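Local coordinates for protein lysine cyclodeaminase (Streptomyces pristinaespiralis, PDB 5YU3) that probably catalyses the NAD-dependent cyclising deamination of L-lysine to L-pipecolic acid, and recognises L-ornithine and L-2,4-diaminobutyric acid as well, at residues Arg165-Asp170 with Glu191-Ala196; Gly142-Gly147 with Ile205-Ser210; Thr152-Leu157 with Arg181-Thr186. One frame throughout, in Å; residues are numbered along the deposited sequence.

Interaction 1. Residues Arg165-Asp170 with Glu191-Ala196; sequences RALVWD and EIAEPA. With NAD (nicotinamide-adenine-dinucleotide), chain F.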
loop_
_atom_site.group_PDB
_atom_site.type_symbol
_atom_site.label_atom_id
_atom_site.label_comp_id
_atom_site.label_asym_id
_atom_site.label_seq_id
_atom_site.Cartn_x
_atom_site.Cartn_y
_atom_site.Cartn_z
ATOM N N ARG A 165 -8.508 1.485 -39.348
ATOM C CA ARG A 165 -7.501 2.531 -39.292
ATOM C C ARG A 165 -7.569 3.230 -37.948
ATOM O O ARG A 165 -8.592 3.205 -37.257
ATOM C CB ARG A 165 -7.664 3.542 -40.434
ATOM C CG ARG A 165 -8.889 4.402 -40.313
ATOM C CD ARG A 165 -8.925 5.446 -41.419
ATOM N NE ARG A 165 -10.108 6.294 -41.315
ATOM C CZ ARG A 165 -10.214 7.495 -41.877
ATOM N NH1 ARG A 165 -9.200 7.992 -42.577
ATOM N NH2 ARG A 165 -11.324 8.201 -41.723
ATOM N N ALA A 166 -6.447 3.839 -37.584
ATOM C CA ALA A 166 -6.323 4.631 -36.367
ATOM C C ALA A 166 -5.777 5.999 -36.742
ATOM O O ALA A 166 -4.710 6.095 -37.364
ATOM C CB ALA A 166 -5.408 3.936 -35.347
ATOM N N LEU A 167 -6.518 7.049 -36.383
ATOM C CA LEU A 167 -6.087 8.436 -36.528
ATOM C C LEU A 167 -5.565 8.905 -35.176
ATOM O O LEU A 167 -6.298 8.842 -34.184
ATOM C CB LEU A 167 -7.256 9.313 -36.974
ATOM C CG LEU A 167 -8.009 8.937 -38.255
ATOM C CD1 LEU A 167 -9.163 9.909 -38.482
ATOM C CD2 LEU A 167 -7.068 8.938 -39.454
ATOM N N VAL A 168 -4.305 9.351 -35.122
ATOM C CA VAL A 168 -3.628 9.495 -33.836
ATOM C C VAL A 168 -2.950 10.853 -33.703
ATOM O O VAL A 168 -2.459 11.436 -34.676
ATOM C CB VAL A 168 -2.606 8.345 -33.604
ATOM C CG1 VAL A 168 -3.250 7.008 -33.884
ATOM C CG2 VAL A 168 -1.362 8.521 -34.462
ATOM N N TRP A 169 -2.928 11.362 -32.469
ATOM C CA TRP A 169 -2.277 12.623 -32.166
ATOM C C TRP A 169 -1.567 12.534 -30.823
ATOM O O TRP A 169 -2.035 11.857 -29.904
ATOM C CB TRP A 169 -3.278 13.791 -32.129
ATOM C CG TRP A 169 -2.614 15.112 -31.993
ATOM C CD1 TRP A 169 -2.622 15.936 -30.901
ATOM C CD2 TRP A 169 -1.834 15.780 -32.990
ATOM N NE1 TRP A 169 -1.898 17.073 -31.157
ATOM C CE2 TRP A 169 -1.400 16.999 -32.433
ATOM C CE3 TRP A 169 -1.460 15.460 -34.299
ATOM C CZ2 TRP A 169 -0.617 17.908 -33.145
ATOM C CZ3 TRP A 169 -0.675 16.358 -35.001
ATOM C CH2 TRP A 169 -0.263 17.566 -34.422
ATOM N N ASP A 170 -0.431 13.217 -30.738
ATOM C CA ASP A 170 0.293 13.465 -29.501
ATOM C C ASP A 170 0.877 14.865 -29.601
ATOM O O ASP A 170 1.193 15.332 -30.699
ATOM C CB ASP A 170 1.402 12.415 -29.292
ATOM C CG ASP A 170 1.865 12.303 -27.841
ATOM O OD1 ASP A 170 2.558 13.223 -27.358
ATOM O OD2 ASP A 170 1.574 11.254 -27.207
ATOM N N GLU A 191 -2.473 6.702 -39.025
ATOM C CA GLU A 191 -2.320 7.981 -39.704
ATOM C C GLU A 191 -2.325 9.076 -38.652
ATOM O O GLU A 191 -3.213 9.101 -37.793
ATOM C CB GLU A 191 -3.454 8.191 -40.717
ATOM C CG GLU A 191 -3.504 9.565 -41.336
ATOM C CD GLU A 191 -4.614 9.690 -42.369
ATOM O OE1 GLU A 191 -4.705 10.760 -43.002
ATOM O OE2 GLU A 191 -5.396 8.726 -42.542
ATOM N N ILE A 192 -1.320 9.948 -38.686
ATOM C CA ILE A 192 -1.301 11.085 -37.776
ATOM C C ILE A 192 -2.350 12.093 -38.226
ATOM O O ILE A 192 -2.489 12.379 -39.426
ATOM C CB ILE A 192 0.103 11.711 -37.722
ATOM C CG1 ILE A 192 1.098 10.701 -37.142
ATOM C CG2 ILE A 192 0.089 13.003 -36.905
ATOM C CD1 ILE A 192 2.553 11.125 -37.256
ATOM N N ALA A 193 -3.116 12.615 -37.269
ATOM C CA ALA A 193 -4.207 13.531 -37.582
ATOM C C ALA A 193 -4.437 14.446 -36.392
ATOM O O ALA A 193 -4.329 14.016 -35.236
ATOM C CB ALA A 193 -5.490 12.766 -37.939
ATOM N N GLU A 194 -4.742 15.711 -36.675
ATOM C CA GLU A 194 -4.931 16.665 -35.605
ATOM C C GLU A 194 -6.232 16.371 -34.858
ATOM O O GLU A 194 -7.144 15.740 -35.399
ATOM C CB GLU A 194 -4.913 18.091 -36.156
ATOM C CG GLU A 194 -3.511 18.690 -36.060
ATOM C CD GLU A 194 -3.341 19.963 -36.847
ATOM O OE1 GLU A 194 -4.212 20.850 -36.745
ATOM O OE2 GLU A 194 -2.331 20.067 -37.575
ATOM N N PRO A 195 -6.324 16.796 -33.594
ATOM C CA PRO A 195 -7.491 16.412 -32.778
ATOM C C PRO A 195 -8.833 16.767 -33.391
ATOM O O PRO A 195 -9.789 15.996 -33.250
ATOM C CB PRO A 195 -7.243 17.147 -31.460
ATOM C CG PRO A 195 -5.662 17.428 -31.482
ATOM C CD PRO A 195 -5.298 17.493 -32.738
ATOM N N ALA A 196 -8.945 17.910 -34.078
ATOM C CA ALA A 196 -10.226 18.255 -34.684
ATOM C C ALA A 196 -10.616 17.247 -35.759
ATOM O O ALA A 196 -11.795 16.896 -35.891
ATOM C CB ALA A 196 -10.180 19.677 -35.259
HETATM P PA NAD F . 2.827 7.978 -21.343
HETATM O O1A NAD F . 3.731 9.008 -20.741
HETATM O O2A NAD F . 3.411 6.696 -21.905
HETATM O O5B NAD F . 2.033 8.661 -22.565
HETATM C C5B NAD F . 1.283 9.863 -22.347
HETATM C C4B NAD F . 1.339 10.645 -23.651
HETATM O O4B NAD F . 0.465 11.772 -23.561
HETATM C C3B NAD F . 2.737 11.213 -23.913
HETATM O O3B NAD F . 3.248 10.713 -25.168
HETATM C C2B NAD F . 2.518 12.716 -23.962
HETATM O O2B NAD F . 3.327 13.389 -24.923
HETATM C C1B NAD F . 1.058 12.801 -24.345
HETATM N N9A NAD F . 0.367 14.074 -24.046
HETATM C C8A NAD F . 0.537 14.897 -22.986
HETATM N N7A NAD F . -0.320 15.965 -23.073
HETATM C C5A NAD F . -1.044 15.804 -24.206
HETATM C C6A NAD F . -2.109 16.535 -24.918
HETATM N N6A NAD F . -2.610 17.691 -24.423
HETATM N N1A NAD F . -2.584 15.994 -26.063
HETATM C C2A NAD F . -2.120 14.847 -26.591
HETATM N N3A NAD F . -1.141 14.135 -26.008
HETATM C C4A NAD F . -0.586 14.558 -24.838
HETATM O O3 NAD F . 1.715 7.609 -20.218
HETATM P PN NAD F . 0.630 6.434 -20.274
HETATM O O1N NAD F . 0.176 6.264 -21.705
HETATM O O2N NAD F . 1.182 5.254 -19.503
HETATM O O5D NAD F . -0.568 7.040 -19.380
HETATM C C5D NAD F . -1.417 8.059 -19.911
HETATM C C4D NAD F . -2.510 8.372 -18.890
HETATM O O4D NAD F . -3.258 7.191 -18.599
HETATM C C3D NAD F . -1.934 8.836 -17.563
HETATM O O3D NAD F . -2.803 9.851 -17.013
HETATM C C2D NAD F . -2.034 7.604 -16.691
HETATM O O2D NAD F . -2.016 7.903 -15.289
HETATM C C1D NAD F . -3.357 7.050 -17.180
HETATM N N1N NAD F . -3.609 5.655 -16.844
HETATM C C2N NAD F . -4.879 5.289 -16.620
HETATM C C3N NAD F . -5.198 3.979 -16.291
HETATM C C7N NAD F . -6.629 3.620 -16.069
HETATM O O7N NAD F . -6.921 2.556 -15.561
HETATM N N7N NAD F . -7.573 4.482 -16.487
HETATM C C4N NAD F . -4.188 3.014 -16.229
HETATM C C5N NAD F . -2.883 3.422 -16.497
HETATM C C6N NAD F . -2.611 4.754 -16.814
#

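Interaction 2. Residues Gly142-Gly147 with Ile205-Ser210; sequences GLIGTG and ISTATS. With NAD (nicotinamide-adenine-dinucleotide), chain F.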
loop_
_atom_site.group_PDB
_atom_site.type_symbol
_atom_site.label_atom_id
_atom_site.label_comp_id
_atom_site.label_asym_id
_atom_site.label_seq_id
_atom_site.Cartn_x
_atom_site.Cartn_y
_atom_site.Cartn_z
ATOM N N GLY A 142 -9.806 6.709 -32.988
ATOM C CA GLY A 142 -9.010 7.889 -32.700
ATOM C C GLY A 142 -8.242 7.682 -31.405
ATOM O O GLY A 142 -8.776 7.115 -30.447
ATOM N N LEU A 143 -6.985 8.126 -31.388
ATOM C CA LEU A 143 -6.165 8.097 -30.178
ATOM C C LEU A 143 -5.594 9.482 -29.943
ATOM O O LEU A 143 -4.907 10.024 -30.812
ATOM C CB LEU A 143 -5.024 7.070 -30.279
ATOM C CG LEU A 143 -5.429 5.604 -30.451
ATOM C CD1 LEU A 143 -4.192 4.743 -30.696
ATOM C CD2 LEU A 143 -6.234 5.065 -29.251
ATOM N N ILE A 144 -5.876 10.061 -28.776
ATOM C CA ILE A 144 -5.224 11.289 -28.337
ATOM C C ILE A 144 -4.278 10.915 -27.207
ATOM O O ILE A 144 -4.720 10.411 -26.165
ATOM C CB ILE A 144 -6.227 12.356 -27.871
ATOM C CG1 ILE A 144 -7.359 12.526 -28.888
ATOM C CG2 ILE A 144 -5.482 13.670 -27.601
ATOM C CD1 ILE A 144 -6.939 13.261 -30.110
ATOM N N GLY A 145 -2.984 11.169 -27.408
ATOM C CA GLY A 145 -1.960 10.553 -26.585
ATOM C C GLY A 145 -1.521 9.232 -27.195
ATOM O O GLY A 145 -2.325 8.305 -27.315
ATOM N N THR A 146 -0.266 9.156 -27.639
ATOM C CA THR A 146 0.247 7.930 -28.236
ATOM C C THR A 146 1.463 7.459 -27.453
ATOM O O THR A 146 2.525 7.186 -28.028
ATOM C CB THR A 146 0.590 8.123 -29.721
ATOM O OG1 THR A 146 1.611 9.111 -29.866
ATOM C CG2 THR A 146 -0.650 8.553 -30.501
ATOM N N GLY A 147 1.313 7.367 -26.141
ATOM C CA GLY A 147 2.328 6.794 -25.281
ATOM C C GLY A 147 2.070 5.327 -25.024
ATOM O O GLY A 147 1.601 4.589 -25.904
ATOM N N ILE A 205 -12.969 6.694 -29.743
ATOM C CA ILE A 205 -11.756 7.424 -29.387
ATOM C C ILE A 205 -11.308 6.937 -28.018
ATOM O O ILE A 205 -12.148 6.681 -27.151
ATOM C CB ILE A 205 -11.985 8.955 -29.365
ATOM C CG1 ILE A 205 -12.250 9.485 -30.782
ATOM C CG2 ILE A 205 -10.789 9.704 -28.730
ATOM C CD1 ILE A 205 -12.734 10.939 -30.823
ATOM N N SER A 206 -9.996 6.799 -27.826
ATOM C CA SER A 206 -9.408 6.702 -26.492
ATOM C C SER A 206 -8.499 7.902 -26.266
ATOM O O SER A 206 -7.625 8.190 -27.092
ATOM C CB SER A 206 -8.603 5.396 -26.303
ATOM O OG SER A 206 -9.455 4.276 -26.257
ATOM N N THR A 207 -8.706 8.609 -25.154
ATOM C CA THR A 207 -7.778 9.643 -24.715
ATOM C C THR A 207 -6.942 9.078 -23.574
ATOM O O THR A 207 -7.491 8.527 -22.617
ATOM C CB THR A 207 -8.502 10.927 -24.273
ATOM O OG1 THR A 207 -9.311 10.677 -23.117
ATOM C CG2 THR A 207 -9.402 11.447 -25.396
ATOM N N ALA A 208 -5.612 9.182 -23.697
ATOM C CA ALA A 208 -4.721 8.603 -22.688
ATOM C C ALA A 208 -3.443 9.439 -22.730
ATOM O O ALA A 208 -2.430 9.061 -23.336
ATOM C CB ALA A 208 -4.439 7.117 -22.939
ATOM N N THR A 209 -3.517 10.620 -22.108
ATOM C CA THR A 209 -2.450 11.602 -22.159
ATOM C C THR A 209 -1.888 11.849 -20.770
ATOM O O THR A 209 -2.544 11.593 -19.757
ATOM C CB THR A 209 -2.950 12.951 -22.700
ATOM O OG1 THR A 209 -3.708 13.600 -21.665
ATOM C CG2 THR A 209 -3.834 12.744 -23.920
ATOM N N SER A 210 -0.681 12.410 -20.739
ATOM C CA SER A 210 -0.096 12.947 -19.514
ATOM C C SER A 210 -0.307 14.458 -19.421
ATOM O O SER A 210 0.568 15.189 -18.947
ATOM C CB SER A 210 1.388 12.599 -19.436
ATOM O OG SER A 210 2.041 12.957 -20.645
HETATM P PA NAD F . 2.827 7.978 -21.343
HETATM O O1A NAD F . 3.731 9.008 -20.741
HETATM O O2A NAD F . 3.411 6.696 -21.905
HETATM O O5B NAD F . 2.033 8.661 -22.565
HETATM C C5B NAD F . 1.283 9.863 -22.347
HETATM C C4B NAD F . 1.339 10.645 -23.651
HETATM O O4B NAD F . 0.465 11.772 -23.561
HETATM C C3B NAD F . 2.737 11.213 -23.913
HETATM O O3B NAD F . 3.248 10.713 -25.168
HETATM C C2B NAD F . 2.518 12.716 -23.962
HETATM O O2B NAD F . 3.327 13.389 -24.923
HETATM C C1B NAD F . 1.058 12.801 -24.345
HETATM N N9A NAD F . 0.367 14.074 -24.046
HETATM C C8A NAD F . 0.537 14.897 -22.986
HETATM N N7A NAD F . -0.320 15.965 -23.073
HETATM C C5A NAD F . -1.044 15.804 -24.206
HETATM C C6A NAD F . -2.109 16.535 -24.918
HETATM N N6A NAD F . -2.610 17.691 -24.423
HETATM N N1A NAD F . -2.584 15.994 -26.063
HETATM C C2A NAD F . -2.120 14.847 -26.591
HETATM N N3A NAD F . -1.141 14.135 -26.008
HETATM C C4A NAD F . -0.586 14.558 -24.838
HETATM O O3 NAD F . 1.715 7.609 -20.218
HETATM P PN NAD F . 0.630 6.434 -20.274
HETATM O O1N NAD F . 0.176 6.264 -21.705
HETATM O O2N NAD F . 1.182 5.254 -19.503
HETATM O O5D NAD F . -0.568 7.040 -19.380
HETATM C C5D NAD F . -1.417 8.059 -19.911
HETATM C C4D NAD F . -2.510 8.372 -18.890
HETATM O O4D NAD F . -3.258 7.191 -18.599
HETATM C C3D NAD F . -1.934 8.836 -17.563
HETATM O O3D NAD F . -2.803 9.851 -17.013
HETATM C C2D NAD F . -2.034 7.604 -16.691
HETATM O O2D NAD F . -2.016 7.903 -15.289
HETATM C C1D NAD F . -3.357 7.050 -17.180
HETATM N N1N NAD F . -3.609 5.655 -16.844
HETATM C C2N NAD F . -4.879 5.289 -16.620
HETATM C C3N NAD F . -5.198 3.979 -16.291
HETATM C C7N NAD F . -6.629 3.620 -16.069
HETATM O O7N NAD F . -6.921 2.556 -15.561
HETATM N N7N NAD F . -7.573 4.482 -16.487
HETATM C C4N NAD F . -4.188 3.014 -16.229
HETATM C C5N NAD F . -2.883 3.422 -16.497
HETATM C C6N NAD F . -2.611 4.754 -16.814
HETATM O O HOH W 1 -4.832 6.975 -26.521
HETATM O O HOH W 2 -0.735 6.937 -24.130
#

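Interaction 3. Residues Thr152-Leu157 with Arg181-Thr186; sequences TQLHAL and RRAAFT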
loop_
_atom_site.group_PDB
_atom_site.type_symbol
_atom_site.label_atom_id
_atom_site.label_comp_id
_atom_site.label_asym_id
_atom_site.label_seq_id
_atom_site.Cartn_x
_atom_site.Cartn_y
_atom_site.Cartn_z
ATOM N N THR A 152 -1.906 -0.449 -25.880
ATOM C CA THR A 152 -2.864 -1.490 -25.535
ATOM C C THR A 152 -4.309 -1.053 -25.744
ATOM O O THR A 152 -5.178 -1.920 -25.878
ATOM C CB THR A 152 -2.673 -1.969 -24.092
ATOM O OG1 THR A 152 -2.579 -0.840 -23.220
ATOM C CG2 THR A 152 -1.388 -2.823 -23.974
ATOM N N GLN A 153 -4.587 0.259 -25.779
ATOM C CA GLN A 153 -5.906 0.709 -26.214
ATOM C C GLN A 153 -6.174 0.244 -27.638
ATOM O O GLN A 153 -7.206 -0.377 -27.918
ATOM C CB GLN A 153 -6.018 2.239 -26.124
ATOM C CG GLN A 153 -5.987 2.811 -24.697
ATOM C CD GLN A 153 -7.205 2.417 -23.893
ATOM O OE1 GLN A 153 -8.344 2.653 -24.313
ATOM N NE2 GLN A 153 -6.979 1.791 -22.733
ATOM N N LEU A 154 -5.242 0.533 -28.551
ATOM C CA LEU A 154 -5.397 0.094 -29.936
ATOM C C LEU A 154 -5.461 -1.430 -30.020
ATOM O O LEU A 154 -6.332 -1.986 -30.697
ATOM C CB LEU A 154 -4.250 0.637 -30.788
ATOM C CG LEU A 154 -4.144 -0.027 -32.170
ATOM C CD1 LEU A 154 -5.430 0.178 -32.957
ATOM C CD2 LEU A 154 -2.979 0.529 -32.935
ATOM N N HIS A 155 -4.587 -2.124 -29.291
ATOM C CA HIS A 155 -4.556 -3.578 -29.397
ATOM C C HIS A 155 -5.866 -4.193 -28.917
ATOM O O HIS A 155 -6.503 -4.964 -29.643
ATOM C CB HIS A 155 -3.366 -4.139 -28.613
ATOM C CG HIS A 155 -3.282 -5.631 -28.666
ATOM N ND1 HIS A 155 -2.811 -6.395 -27.618
ATOM C CD2 HIS A 155 -3.619 -6.500 -29.648
ATOM C CE1 HIS A 155 -2.856 -7.672 -27.959
ATOM N NE2 HIS A 155 -3.346 -7.764 -29.184
ATOM N N ALA A 156 -6.299 -3.844 -27.697
ATOM C CA ALA A 156 -7.538 -4.414 -27.165
ATOM C C ALA A 156 -8.737 -4.087 -28.053
ATOM O O ALA A 156 -9.568 -4.955 -28.336
ATOM C CB ALA A 156 -7.787 -3.906 -25.743
ATOM N N LEU A 157 -8.867 -2.826 -28.471
ATOM C CA LEU A 157 -10.034 -2.461 -29.270
ATOM C C LEU A 157 -10.032 -3.178 -30.612
ATOM O O LEU A 157 -11.100 -3.551 -31.113
ATOM C CB LEU A 157 -10.095 -0.943 -29.463
ATOM C CG LEU A 157 -10.374 -0.218 -28.142
ATOM C CD1 LEU A 157 -10.157 1.286 -28.290
ATOM C CD2 LEU A 157 -11.775 -0.534 -27.637
ATOM N N ARG A 181 5.130 2.327 -35.665
ATOM C CA ARG A 181 5.984 1.153 -35.485
ATOM C C ARG A 181 5.561 0.337 -34.267
ATOM O O ARG A 181 5.576 -0.897 -34.304
ATOM C CB ARG A 181 7.450 1.559 -35.355
ATOM C CG ARG A 181 8.391 0.360 -35.273
ATOM C CD ARG A 181 9.819 0.746 -35.655
ATOM N NE ARG A 181 10.735 -0.401 -35.697
ATOM C CZ ARG A 181 11.175 -1.062 -34.631
ATOM N NH1 ARG A 181 10.797 -0.691 -33.416
ATOM N NH2 ARG A 181 12.004 -2.090 -34.781
ATOM N N ARG A 182 5.205 1.006 -33.168
ATOM C CA ARG A 182 4.750 0.274 -31.983
ATOM C C ARG A 182 3.426 -0.441 -32.230
ATOM O O ARG A 182 3.151 -1.466 -31.600
ATOM C CB ARG A 182 4.623 1.236 -30.794
ATOM C CG ARG A 182 5.957 1.697 -30.227
ATOM C CD ARG A 182 5.762 2.663 -29.056
ATOM N NE ARG A 182 5.590 4.043 -29.517
ATOM C CZ ARG A 182 4.642 4.876 -29.083
ATOM N NH1 ARG A 182 3.760 4.482 -28.167
ATOM N NH2 ARG A 182 4.580 6.107 -29.570
ATOM N N ALA A 183 2.592 0.082 -33.130
ATOM C CA ALA A 183 1.267 -0.464 -33.411
ATOM C C ALA A 183 1.250 -1.488 -34.539
ATOM O O ALA A 183 0.218 -2.137 -34.750
ATOM C CB ALA A 183 0.309 0.671 -33.789
ATOM N N ALA A 184 2.365 -1.647 -35.255
ATOM C CA ALA A 184 2.359 -2.384 -36.519
ATOM C C ALA A 184 1.783 -3.787 -36.375
ATOM O O ALA A 184 1.037 -4.253 -37.250
ATOM C CB ALA A 184 3.784 -2.449 -37.081
ATOM N N PHE A 185 2.110 -4.478 -35.278
ATOM C CA PHE A 185 1.712 -5.874 -35.127
ATOM C C PHE A 185 0.203 -6.058 -35.159
ATOM O O PHE A 185 -0.267 -7.150 -35.497
ATOM C CB PHE A 185 2.289 -6.465 -33.825
ATOM C CG PHE A 185 1.517 -6.091 -32.573
ATOM C CD1 PHE A 185 1.798 -4.915 -31.898
ATOM C CD2 PHE A 185 0.530 -6.933 -32.063
ATOM C CE1 PHE A 185 1.095 -4.567 -30.739
ATOM C CE2 PHE A 185 -0.183 -6.583 -30.903
ATOM C CZ PHE A 185 0.110 -5.404 -30.250
ATOM N N THR A 186 -0.569 -5.011 -34.823
ATOM C CA THR A 186 -2.022 -5.126 -34.792
ATOM C C THR A 186 -2.634 -5.171 -36.178
ATOM O O THR A 186 -3.793 -5.586 -36.314
ATOM C CB THR A 186 -2.646 -3.944 -34.048
ATOM O OG1 THR A 186 -2.387 -2.741 -34.787
ATOM C CG2 THR A 186 -2.051 -3.814 -32.645
#

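Interaction 1. Residues Arg165-Asp170 with Glu191-Ala196
The carbonyl oxygen of V168 is gripped twice from the end of strand 189-192 and the residue after it, by the amide N of A193 at 2.9 Å and, more weakly, by the C-H on CA of I192. This pairing illustrates how a Rossmann-type sheet is finished at its edge: strand 189-192, outermost in the parallel sheet, lies alongside strand 165-169. The other two rungs of the pairing are E191 N to A166 O and V168 N to E191 O. On one side of the sheet, L167 CD2 packs 3.5 Å from E191 OE2. R165 NH1 makes a long salt bridge of 3.9 Å to E191 OE2, but the stronger partners lie elsewhere, R197 for E191 and E201 for R165.

Beyond the last rung the chain turns into helix 195-201, and W169 packs against the turn. With its CG anti to the backbone N (chi1 -173°), the indole lies against the start of the helix. One face receives two CH-pi contacts: P195 CD sits 3.6 Å from the centroid of the five-membered ring and E194 CG 4.0 Å from that of the six-membered ring. I192 CG2 meets W169 CE3, the two side chains crossing at about a right angle.

The strand then delivers D170 to the cofactor, the classical task of an acidic residue after the second Rossmann strand. The backbone N atoms of D172 and T146 position its carboxylate, which holds both hydroxyls of the adenosine ribose: NAD O2B donates to D170 OD1 at 2.6 Å, and NAD O3B to D170 OD2 at 2.7 Å.

Interaction 2. Residues Gly142-Gly147 with Ile205-Ser210
I205 enters beside G142 where the paired CA atoms are closest, and I205 CA makes a C-H...O contact with G142 O at 3.2 Å. Strands 140-144 and 204-207 run parallel in the centre of a Rossmann-type sheet, and the loop after the first of them begins the glycine-rich turn of that fold. S206 is next and supplies two rungs of the ladder: its N donates to G142 O, and S206 O accepts from I144 N at 3.1 Å. L143 CD2 rests on its CB, while its hydroxyl turns to Q153 and N231. T207 presents CG2, anti to its carbonyl carbon, to the flank of I144, the two side chains pointing the same way; its OG1 is held by E242.

At A208 the strand has ended, yet A208 N still donates to I144 O at 2.9 Å. Its carbonyl O accepts a hydrogen bond from a water, which accepts from G147 N and donates to NAD O1N at 2.7 Å. Such a water, joining the glycine-rich loop to the dinucleotide pyrophosphate, is a recurrent Rossmann feature. G145, lacking a side chain, lets the A208 carbonyl O come close to its CA.

T209 lies between the I144 carbonyl and the adenine: T209 CG2 is 3.4 Å from I144 O, and T209 CB faces the adenine at 3.6 Å from NAD C4A. I144 CG2 also reaches the adenine, touching NAD C2A. The walk finishes at S210, whose backbone N donates to the ribose oxygen O4B of NAD at 3.1 Å.

Interaction 3. Residues Thr152-Leu157 with Arg181-Thr186
F185 meets H155 edge-to-face: the CE2-CZ edge of the phenyl ring is directed at one face of the imidazole, with the planes at 67° and the centroids 5.0 Å apart. The T-shaped pair joins helix 148-160, the helix that follows the glycine-rich turn of the Rossmann-type fold, to residues 181-186. The closest atoms of the two rings, F185 CE2 and H155 CD2, are separated by 3.7 Å.

The imidazole is fixed at both nitrogens, by D21 on NE2 and by the hydroxyl of Y341 of the second subunit on ND1, which brings this packing to the subunit interface. On the other partner, T186 CG2 covers the centre of one F185 face, so the phenyl ring is braced by its own neighbour in sequence; R20 adds a cation-pi contact.

Alongside the rings, L154 points at the second segment. Its CG stands anti to the backbone N (chi1 167°), which carries L154 CD2 to A183 CB at a tight 3.4 Å and to T186 OG1 at 3.8 Å. That hydroxyl is itself engaged: T186 OG1 and T186 N both donate to A183 O, the hydroxyl bond lying in the carbonyl plane at 2.7 Å.

Overall arrangement
From the N terminus, strand 140-144 opens the loop that interaction 2 closes only at 205-210, and both other contacts are nested within it. Helix 148-160 comes next, then strand 165-169, then helix 179-183, and residues 181-186 return to helix 148-160 in interaction 3. Edge strand 189-192 then returns to strand 165-169 in interaction 1, so interactions 1 and 3 cross along the chain. Interactions 1 and 2 share one sheet, in the order 189-192, 165-169, 140-144, 204-207, and both touch NAD; W169 O to G145 N links them. Interaction 3 joins the helices beside that sheet, tied to interaction 2 through R182 and T146 O.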